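Local coordinates for protein UDP-N-acetylglucosamine 4,6-dehydratase (Vibrio fischeri, PDB 3PVZ) that binds NAD in a Rossmann-type domain and probably acts as a lyase, dehydrating UDP-N-acetylglucosamine as a 4,6-dehydratase of the polysaccharide synthase family, at residues E16-D21 / D338-I343; I195-F200 / R254-P259; G213-I218 / V275-Q280. All coordinates share one frame; numbering follows the deposited sequence. Where two conformers were deposited one is given.

Interaction 1 of 3, residues E16-D21 / D338-I343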
# COMPACT_ATOMS: atom_id res chain seq x y z
N GLU A 16 7.53 -17.57 -23.00
CA GLU A 16 6.60 -16.46 -22.79
C GLU A 16 5.28 -16.72 -23.52
O GLU A 16 5.24 -17.51 -24.46
CB GLU A 16 7.21 -15.10 -23.20
CG GLU A 16 8.54 -14.74 -22.50
CD GLU A 16 8.66 -13.30 -21.90
OE1 GLU A 16 7.65 -12.53 -21.73
OE2 GLU A 16 9.82 -12.96 -21.53
N LEU A 17 4.20 -16.13 -23.03
CA LEU A 17 2.88 -16.25 -23.67
C LEU A 17 2.70 -15.50 -24.98
O LEU A 17 2.05 -16.00 -25.89
CB LEU A 17 1.78 -15.78 -22.73
CG LEU A 17 0.92 -16.86 -22.08
CD1 LEU A 17 1.80 -17.66 -21.21
CD2 LEU A 17 -0.22 -16.23 -21.29
N PHE A 18 3.20 -14.26 -25.06
CA PHE A 18 2.83 -13.37 -26.15
C PHE A 18 3.99 -13.04 -27.11
O PHE A 18 3.96 -12.06 -27.86
CB PHE A 18 2.35 -12.07 -25.57
CG PHE A 18 1.29 -12.23 -24.53
CD1 PHE A 18 0.16 -12.96 -24.78
CD2 PHE A 18 1.41 -11.58 -23.32
CE1 PHE A 18 -0.82 -13.07 -23.83
CE2 PHE A 18 0.43 -11.68 -22.37
CZ PHE A 18 -0.68 -12.45 -22.60
N HIS A 19 5.01 -13.88 -27.08
CA HIS A 19 6.18 -13.68 -27.91
C HIS A 19 5.82 -13.38 -29.39
O HIS A 19 6.40 -12.49 -30.02
CB HIS A 19 7.11 -14.89 -27.79
CG HIS A 19 8.41 -14.71 -28.49
ND1 HIS A 19 8.66 -15.22 -29.74
CD2 HIS A 19 9.52 -14.00 -28.14
CE1 HIS A 19 9.88 -14.88 -30.13
NE2 HIS A 19 10.42 -14.13 -29.18
N GLN A 20 4.83 -14.07 -29.91
CA GLN A 20 4.42 -13.83 -31.31
C GLN A 20 3.70 -12.48 -31.54
O GLN A 20 4.02 -11.74 -32.48
CB GLN A 20 3.54 -14.99 -31.80
CG GLN A 20 4.25 -16.37 -31.85
CD GLN A 20 4.50 -17.02 -30.44
OE1 GLN A 20 3.95 -16.57 -29.40
NE2 GLN A 20 5.34 -18.06 -30.41
N ASP A 21 2.72 -12.16 -30.69
CA ASP A 21 2.00 -10.90 -30.80
C ASP A 21 2.85 -9.69 -30.49
O ASP A 21 2.76 -8.69 -31.17
CB ASP A 21 0.78 -10.92 -29.90
CG ASP A 21 -0.26 -11.97 -30.36
OD1 ASP A 21 -0.41 -12.25 -31.57
OD2 ASP A 21 -0.94 -12.53 -29.51
N ASP A 338 -2.72 -13.90 -32.30
CA ASP A 338 -2.39 -15.30 -32.11
C ASP A 338 -2.52 -15.75 -30.66
O ASP A 338 -3.11 -16.80 -30.40
CB ASP A 338 -0.98 -15.61 -32.64
CG ASP A 338 -0.93 -15.68 -34.19
OD1 ASP A 338 -2.01 -15.60 -34.85
OD2 ASP A 338 0.18 -15.81 -34.75
N ASN A 339 -1.99 -14.94 -29.74
CA ASN A 339 -1.88 -15.30 -28.30
C ASN A 339 -2.93 -14.61 -27.41
O ASN A 339 -3.14 -15.03 -26.29
CB ASN A 339 -0.49 -14.92 -27.77
CG ASN A 339 0.67 -15.28 -28.74
OD1 ASN A 339 1.50 -14.41 -29.11
ND2 ASN A 339 0.75 -16.58 -29.11
N LEU A 340 -3.59 -13.58 -27.93
CA LEU A 340 -4.48 -12.73 -27.17
C LEU A 340 -5.89 -12.82 -27.68
O LEU A 340 -6.14 -12.69 -28.88
CB LEU A 340 -4.07 -11.25 -27.28
CG LEU A 340 -2.71 -10.86 -26.74
CD1 LEU A 340 -2.46 -9.42 -27.09
CD2 LEU A 340 -2.59 -11.06 -25.22
N GLY A 341 -6.82 -12.99 -26.77
CA GLY A 341 -8.24 -13.00 -27.13
C GLY A 341 -8.88 -11.67 -26.75
O GLY A 341 -8.46 -11.02 -25.79
N ILE A 342 -9.92 -11.30 -27.51
CA ILE A 342 -10.66 -10.09 -27.28
C ILE A 342 -12.15 -10.41 -27.07
O ILE A 342 -12.79 -11.08 -27.90
CB ILE A 342 -10.52 -9.15 -28.46
CG1 ILE A 342 -9.05 -8.94 -28.81
CG2 ILE A 342 -11.18 -7.83 -28.17
CD1 ILE A 342 -8.84 -7.90 -29.90
N ILE A 343 -12.68 -9.95 -25.95
CA ILE A 343 -14.12 -9.92 -25.75
C ILE A 343 -14.57 -8.54 -26.14
O ILE A 343 -13.98 -7.52 -25.74
CB ILE A 343 -14.55 -10.16 -24.30
CG1 ILE A 343 -14.05 -11.51 -23.79
CG2 ILE A 343 -16.11 -10.11 -24.16
CD1 ILE A 343 -14.25 -11.68 -22.30
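D21 OD2 accepts a hydrogen bond from N339 N at 2.6 Å, met on the syn side but 22° out of the carboxylate plane, while D21 OD1 turns its syn lone pair to D338 N at 2.9 Å. Both carboxylate oxygens are thus engaged by successive backbone amides, which limits the rotation of the group, and an aspartate, short and two-pronged, suits the spot. N339 returns the grip: its OD1 accepts from D21 N at 3.0 Å, the donor tilted 20° from the carbonyl plane. A chi1 of -43° sets CG beside N339's own backbone N and turns the amide to the helix start. N339 ND2 gives a weak hydrogen bond to Q20 OE1 at 3.2 Å. N339 OD1 thus serves the first turn of the helix that F18 precedes at the N-cap position. N339 CB lies near the plane of the F18 ring at its edge, 3.6 Å from F18 CD1. Beyond this, F18 and L340 touch E242 and L243 of helix 237-250, while strand 340-344 pairs with strand 255-259, and the start of helix 19-34 is thereby fastened beside the main sheet.

Interaction 2 of 3, residues I195-F200 / R254-P259. With NAD (nicotinamide-adenine-dinucleotide), chain E.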
# COMPACT_ATOMS: atom_id res chain seq x y z
N ILE A 195 -12.37 3.28 -24.00
CA ILE A 195 -11.95 2.53 -22.82
C ILE A 195 -11.72 1.07 -23.20
O ILE A 195 -12.60 0.43 -23.80
CB ILE A 195 -13.04 2.58 -21.70
CG1 ILE A 195 -13.34 4.03 -21.30
CG2 ILE A 195 -12.58 1.81 -20.46
CD1 ILE A 195 -14.41 4.20 -20.23
N SER A 196 -10.57 0.53 -22.85
CA SER A 196 -10.36 -0.91 -23.03
C SER A 196 -9.82 -1.50 -21.74
O SER A 196 -9.22 -0.78 -20.96
CB SER A 196 -9.44 -1.19 -24.22
OG SER A 196 -8.06 -0.97 -23.95
N THR A 197 -10.01 -2.81 -21.53
CA THR A 197 -9.53 -3.45 -20.30
C THR A 197 -8.74 -4.73 -20.58
O THR A 197 -8.47 -5.08 -21.73
CB THR A 197 -10.70 -3.76 -19.34
OG1 THR A 197 -11.50 -4.79 -19.90
CG2 THR A 197 -11.62 -2.55 -19.08
N ALA A 198 -8.30 -5.37 -19.50
CA ALA A 198 -7.76 -6.69 -19.54
C ALA A 198 -8.35 -7.57 -18.45
O ALA A 198 -8.73 -7.09 -17.40
CB ALA A 198 -6.30 -6.65 -19.42
N ARG A 199 -8.39 -8.86 -18.70
CA ARG A 199 -8.76 -9.84 -17.68
C ARG A 199 -7.58 -10.79 -17.51
O ARG A 199 -7.08 -11.38 -18.50
CB ARG A 199 -9.99 -10.55 -18.14
CG ARG A 199 -10.42 -11.68 -17.21
CD ARG A 199 -11.80 -12.17 -17.65
NE ARG A 199 -12.87 -11.22 -17.26
CZ ARG A 199 -13.95 -10.95 -18.00
NH1 ARG A 199 -14.85 -10.08 -17.56
NH2 ARG A 199 -14.13 -11.54 -19.17
N PHE A 200 -7.10 -10.91 -16.28
CA PHE A 200 -5.86 -11.65 -16.00
C PHE A 200 -6.08 -12.99 -15.29
O PHE A 200 -7.04 -13.14 -14.56
CB PHE A 200 -4.93 -10.83 -15.10
CG PHE A 200 -4.56 -9.46 -15.62
CD1 PHE A 200 -3.44 -9.27 -16.39
CD2 PHE A 200 -5.29 -8.36 -15.24
CE1 PHE A 200 -3.06 -7.99 -16.79
CE2 PHE A 200 -4.93 -7.10 -15.68
CZ PHE A 200 -3.83 -6.93 -16.47
N ARG A 254 -14.23 -0.62 -25.59
CA ARG A 254 -14.90 -1.78 -24.99
C ARG A 254 -14.24 -3.15 -25.14
O ARG A 254 -14.82 -4.15 -24.74
CB ARG A 254 -16.36 -1.87 -25.45
CG ARG A 254 -17.15 -0.65 -25.16
CD ARG A 254 -18.61 -0.80 -25.56
NE ARG A 254 -19.18 0.49 -25.31
CZ ARG A 254 -19.35 1.45 -26.21
NH1 ARG A 254 -19.09 1.23 -27.49
NH2 ARG A 254 -19.83 2.64 -25.81
N ASP A 255 -13.03 -3.23 -25.68
CA ASP A 255 -12.38 -4.53 -25.82
C ASP A 255 -11.81 -4.97 -24.45
O ASP A 255 -11.19 -4.15 -23.76
CB ASP A 255 -11.20 -4.41 -26.74
CG ASP A 255 -11.54 -4.45 -28.20
OD1 ASP A 255 -12.71 -4.64 -28.61
OD2 ASP A 255 -10.55 -4.32 -28.94
N ILE A 256 -12.05 -6.24 -24.08
CA ILE A 256 -11.40 -6.87 -22.95
C ILE A 256 -10.38 -7.87 -23.51
O ILE A 256 -10.74 -8.89 -24.12
CB ILE A 256 -12.35 -7.68 -22.02
CG1 ILE A 256 -13.56 -6.87 -21.55
CG2 ILE A 256 -11.57 -8.20 -20.81
CD1 ILE A 256 -14.66 -7.76 -20.94
N PHE A 257 -9.10 -7.57 -23.32
CA PHE A 257 -8.02 -8.45 -23.77
C PHE A 257 -7.79 -9.52 -22.71
O PHE A 257 -7.95 -9.25 -21.52
CB PHE A 257 -6.75 -7.64 -24.00
CG PHE A 257 -6.70 -6.95 -25.32
CD1 PHE A 257 -7.85 -6.41 -25.91
CD2 PHE A 257 -5.49 -6.83 -26.02
CE1 PHE A 257 -7.80 -5.78 -27.15
CE2 PHE A 257 -5.42 -6.18 -27.26
CZ PHE A 257 -6.56 -5.66 -27.83
N PHE A 258 -7.46 -10.74 -23.13
CA PHE A 258 -7.11 -11.84 -22.18
C PHE A 258 -6.22 -12.86 -22.84
O PHE A 258 -6.23 -12.98 -24.07
CB PHE A 258 -8.36 -12.53 -21.66
CG PHE A 258 -9.11 -13.30 -22.73
CD1 PHE A 258 -10.02 -12.66 -23.54
CD2 PHE A 258 -8.87 -14.66 -22.94
CE1 PHE A 258 -10.69 -13.35 -24.54
CE2 PHE A 258 -9.53 -15.34 -23.94
CZ PHE A 258 -10.44 -14.69 -24.73
N PRO A 259 -5.46 -13.61 -22.03
CA PRO A 259 -4.60 -14.63 -22.58
C PRO A 259 -5.36 -15.87 -22.99
O PRO A 259 -6.15 -16.42 -22.20
CB PRO A 259 -3.63 -14.92 -21.43
CG PRO A 259 -4.37 -14.67 -20.24
CD PRO A 259 -5.29 -13.49 -20.58
PA NAD E . -1.53 -4.42 -6.23
O1A NAD E . -2.02 -4.47 -4.82
O2A NAD E . -0.12 -4.92 -6.31
O5B NAD E . -1.29 -2.92 -6.72
C5B NAD E . -2.42 -2.03 -6.57
C4B NAD E . -1.75 -0.65 -6.52
O4B NAD E . -2.69 0.40 -6.41
C3B NAD E . -0.81 -0.56 -5.28
O3B NAD E . 0.49 -0.16 -5.65
C2B NAD E . -1.52 0.49 -4.39
O2B NAD E . -0.66 1.18 -3.50
C1B NAD E . -2.15 1.34 -5.52
N9A NAD E . -3.25 2.14 -5.00
C8A NAD E . -4.33 1.71 -4.33
N7A NAD E . -5.08 2.70 -3.97
C5A NAD E . -4.53 3.83 -4.50
C6A NAD E . -4.86 5.18 -4.47
N6A NAD E . -6.03 5.53 -3.84
N1A NAD E . -4.08 6.07 -5.07
C2A NAD E . -2.96 5.70 -5.68
N3A NAD E . -2.60 4.44 -5.71
C4A NAD E . -3.35 3.49 -5.15
O3 NAD E . -2.57 -5.21 -7.17
PN NAD E . -2.05 -5.84 -8.58
O1N NAD E . -1.70 -7.31 -8.38
O2N NAD E . -1.01 -5.13 -9.35
O5D NAD E . -3.50 -5.95 -9.36
C5D NAD E . -3.89 -4.70 -9.91
C4D NAD E . -5.26 -4.85 -10.57
O4D NAD E . -5.31 -6.10 -11.34
C3D NAD E . -6.36 -4.99 -9.49
O3D NAD E . -7.65 -4.50 -9.93
C2D NAD E . -6.51 -6.52 -9.35
O2D NAD E . -7.79 -6.90 -8.84
C1D NAD E . -6.34 -6.97 -10.80
N1N NAD E . -5.98 -8.39 -10.90
C2N NAD E . -4.83 -8.80 -10.35
C3N NAD E . -4.43 -10.12 -10.43
C7N NAD E . -3.19 -10.59 -9.80
O7N NAD E . -2.97 -11.80 -9.87
N7N NAD E . -2.34 -9.78 -9.16
C4N NAD E . -5.25 -11.05 -11.12
C5N NAD E . -6.42 -10.58 -11.70
C6N NAD E . -6.78 -9.23 -11.57
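Two parallel strands, 194-198 and 255-259, pair here as neighbours in the buried main sheet, beside the nicotinamide end of the NAD pocket. Their short segments run at 21° to each other, with closest approach 4.4 Å. T197 sits at the centre: its N donates to D255 O at 2.9 Å and its O accepts from F257 N at 3.0 Å, so it reaches the residues before and after its bridge partner I256, as parallel strands require. The second bond is straight at hydrogen (174°), yet its donor stands above the carbonyl plane. R199 N to F257 O continues the pattern, and I195 O receives R254 N at 2.6 Å at the other end.

T197 and I256 point the same way from the sheet. T197 OG1, held between backbone N and carbonyl carbon by chi1 of 68°, lies 3.4 Å from I256 CG1 and close to CG2; a small threonine can pack its flank on the branched isoleucine while its hydroxyl bonds to S164. R199 passes I256 at a slant, R199 CB lying 3.9 Å from I256 CG2, and its guanidinium and NE bond to F325 O and T165 O. A198 and F257 face the other way, where F257 meets S247 of helix 237-250; A198 CA makes a CA-H...O contact of 3.2 Å with F257 O. Just past the strand, F200 CB comes 3.7 Å from NAD C5N. Between the strands the chain makes a long excursion and returns through helix 237-250, which packs against F257 and F200; parallel strands with the cofactor at their C-terminal ends are the hallmark of the Rossmann fold.

Interaction 3 of 3, residues G213-I218 / V275-Q280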
# COMPACT_ATOMS: atom_id res chain seq x y z
N GLY A 213 3.68 -14.40 -0.49
CA GLY A 213 3.82 -14.96 0.84
C GLY A 213 4.94 -16.00 0.98
O GLY A 213 5.64 -16.01 2.00
N PHE A 214 5.13 -16.85 -0.03
CA PHE A 214 6.19 -17.89 0.07
C PHE A 214 7.54 -17.23 0.28
O PHE A 214 8.29 -17.65 1.16
CB PHE A 214 6.30 -18.83 -1.14
CG PHE A 214 5.06 -19.62 -1.46
CD1 PHE A 214 4.05 -19.78 -0.55
CD2 PHE A 214 4.94 -20.22 -2.69
CE1 PHE A 214 2.92 -20.52 -0.88
CE2 PHE A 214 3.81 -20.97 -3.02
CZ PHE A 214 2.80 -21.11 -2.11
N ASN A 215 7.83 -16.17 -0.47
CA ASN A 215 9.09 -15.42 -0.28
C ASN A 215 9.24 -14.94 1.16
O ASN A 215 10.32 -15.02 1.76
CB ASN A 215 9.15 -14.19 -1.20
CG ASN A 215 9.26 -14.55 -2.65
OD1 ASN A 215 9.96 -15.49 -3.00
ND2 ASN A 215 8.56 -13.80 -3.51
N GLN A 216 8.15 -14.41 1.70
CA GLN A 216 8.22 -13.82 3.03
C GLN A 216 8.48 -14.90 4.03
O GLN A 216 9.37 -14.78 4.88
CB GLN A 216 6.92 -13.07 3.34
CG GLN A 216 6.68 -11.89 2.43
CD GLN A 216 7.69 -10.77 2.65
OE1 GLN A 216 8.56 -10.56 1.82
NE2 GLN A 216 7.56 -10.06 3.76
N ARG A 217 7.73 -16.00 3.91
CA ARG A 217 7.93 -17.13 4.79
C ARG A 217 9.38 -17.60 4.73
O ARG A 217 10.00 -17.81 5.77
CB ARG A 217 6.98 -18.30 4.45
CG ARG A 217 5.48 -17.98 4.48
CD ARG A 217 4.89 -17.76 5.84
NE ARG A 217 5.34 -16.55 6.53
CZ ARG A 217 5.08 -15.29 6.17
NH1 ARG A 217 4.38 -14.99 5.07
NH2 ARG A 217 5.53 -14.32 6.93
N ILE A 218 9.94 -17.74 3.54
CA ILE A 218 11.33 -18.19 3.43
C ILE A 218 12.28 -17.21 4.11
O ILE A 218 13.21 -17.61 4.81
CB ILE A 218 11.81 -18.36 1.97
CG1 ILE A 218 11.05 -19.48 1.26
CG2 ILE A 218 13.31 -18.69 1.94
CD1 ILE A 218 11.17 -20.83 1.97
N VAL A 275 6.34 -26.57 -3.64
CA VAL A 275 7.34 -27.62 -3.77
C VAL A 275 8.38 -27.25 -4.85
O VAL A 275 9.58 -27.22 -4.56
CB VAL A 275 6.70 -28.96 -4.07
CG1 VAL A 275 7.74 -30.02 -4.20
CG2 VAL A 275 5.71 -29.31 -2.97
N LYS A 276 7.94 -26.90 -6.06
CA LYS A 276 8.88 -26.49 -7.12
C LYS A 276 9.81 -25.39 -6.66
O LYS A 276 10.99 -25.38 -7.01
CB LYS A 276 8.15 -26.01 -8.37
CG LYS A 276 7.68 -27.13 -9.26
CD LYS A 276 6.50 -26.70 -10.16
CE LYS A 276 5.64 -27.91 -10.60
NZ LYS A 276 6.21 -28.67 -11.76
N TYR A 277 9.25 -24.46 -5.89
CA TYR A 277 9.92 -23.27 -5.48
C TYR A 277 10.97 -23.57 -4.39
O TYR A 277 12.08 -23.05 -4.44
CB TYR A 277 8.87 -22.27 -5.02
CG TYR A 277 9.40 -21.01 -4.41
CD1 TYR A 277 10.23 -20.16 -5.11
CD2 TYR A 277 9.03 -20.66 -3.13
CE1 TYR A 277 10.70 -19.00 -4.55
CE2 TYR A 277 9.49 -19.52 -2.56
CZ TYR A 277 10.32 -18.69 -3.26
OH TYR A 277 10.75 -17.56 -2.64
N LEU A 278 10.60 -24.42 -3.44
CA LEU A 278 11.55 -24.90 -2.42
C LEU A 278 12.70 -25.69 -3.03
O LEU A 278 13.82 -25.54 -2.61
CB LEU A 278 10.84 -25.76 -1.38
CG LEU A 278 9.90 -24.99 -0.46
CD1 LEU A 278 9.04 -25.93 0.38
CD2 LEU A 278 10.71 -24.07 0.42
N LYS A 279 12.43 -26.51 -4.04
CA LYS A 279 13.50 -27.28 -4.70
C LYS A 279 14.43 -26.36 -5.47
O LYS A 279 15.64 -26.56 -5.47
CB LYS A 279 12.94 -28.33 -5.65
CG LYS A 279 12.07 -29.35 -4.94
CD LYS A 279 12.07 -30.66 -5.70
CE LYS A 279 11.14 -31.68 -5.07
NZ LYS A 279 10.82 -32.70 -6.09
N GLN A 280 13.87 -25.34 -6.11
CA GLN A 280 14.68 -24.35 -6.83
C GLN A 280 15.57 -23.57 -5.83
O GLN A 280 16.64 -23.11 -6.20
CB GLN A 280 13.80 -23.42 -7.70
CG GLN A 280 14.29 -23.26 -9.15
CD GLN A 280 13.25 -22.62 -10.10
OE1 GLN A 280 12.63 -23.30 -10.93
NE2 GLN A 280 13.08 -21.29 -9.99
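Helices 210-219 and 270-280 pack side chain to side chain in the part of the enzyme built around the small parallel sheet 224-227, 306-312 and 284-287, outside the main Rossmann sheet. The short segments are inclined at 43°, and their axes come no closer than 11.6 Å, a wide separation that large side chains must bridge.

Y277 does most of this. Its CG stands anti to the backbone N (chi1 174°), which sends the ring out from helix 270-280 toward the other helix, where F214 and I218 both meet its CE2 side. Y277 CE2 rests on F214 CB at 3.6 Å, and I218 CG1 lies 4.1 Å from the same ring carbon; the long axes of F214 and Y277 are oblique to one another. F214 and I218, one helical turn apart, therefore present adjoining apolar surfaces to a single aromatic residue. F214 also reaches I224 and A226 of strand 224-227, and Y277 touches L10, so F214 packs on the small sheet as well and Y277 on helix 7-10. The length of tyrosine suits an axis separation of this size. N215 lies near the phenol end of Y277, but the orientation of its amide is doubtful.

R217 of helix 210-219 forms a salt bridge with E75 of the second subunit, so this helix also belongs to the dimer interface. W307 of strand 306-312 meets both I218 and L278, and between those two residues the branch ends touch, I218 CD1 lying 3.6 Å from L278 CD2.

How the interactions relate
Interactions 1 and 2 belong to one continuous sheet: strand 340-344 of interaction 1 lies antiparallel beside strand 255-259 of interaction 2, with G341 N 2.8 Å from F258 O and I343 O 2.9 Å from I256 N, both probable hydrogen bonds. Their centres are 12 Å apart. Interaction 3 stands apart, its centre about 29 Å from that of interaction 1 and 31 Å from that of interaction 2, on the other side of the chain's centre from interaction 2. The NAD lies between these regions: F200 of interaction 2 touches it, whereas the side chains of F18 and N215 are about 12 Å and 13 Å away. Along the chain, interactions 2 and 3 interleave, both enclosed by interaction 1.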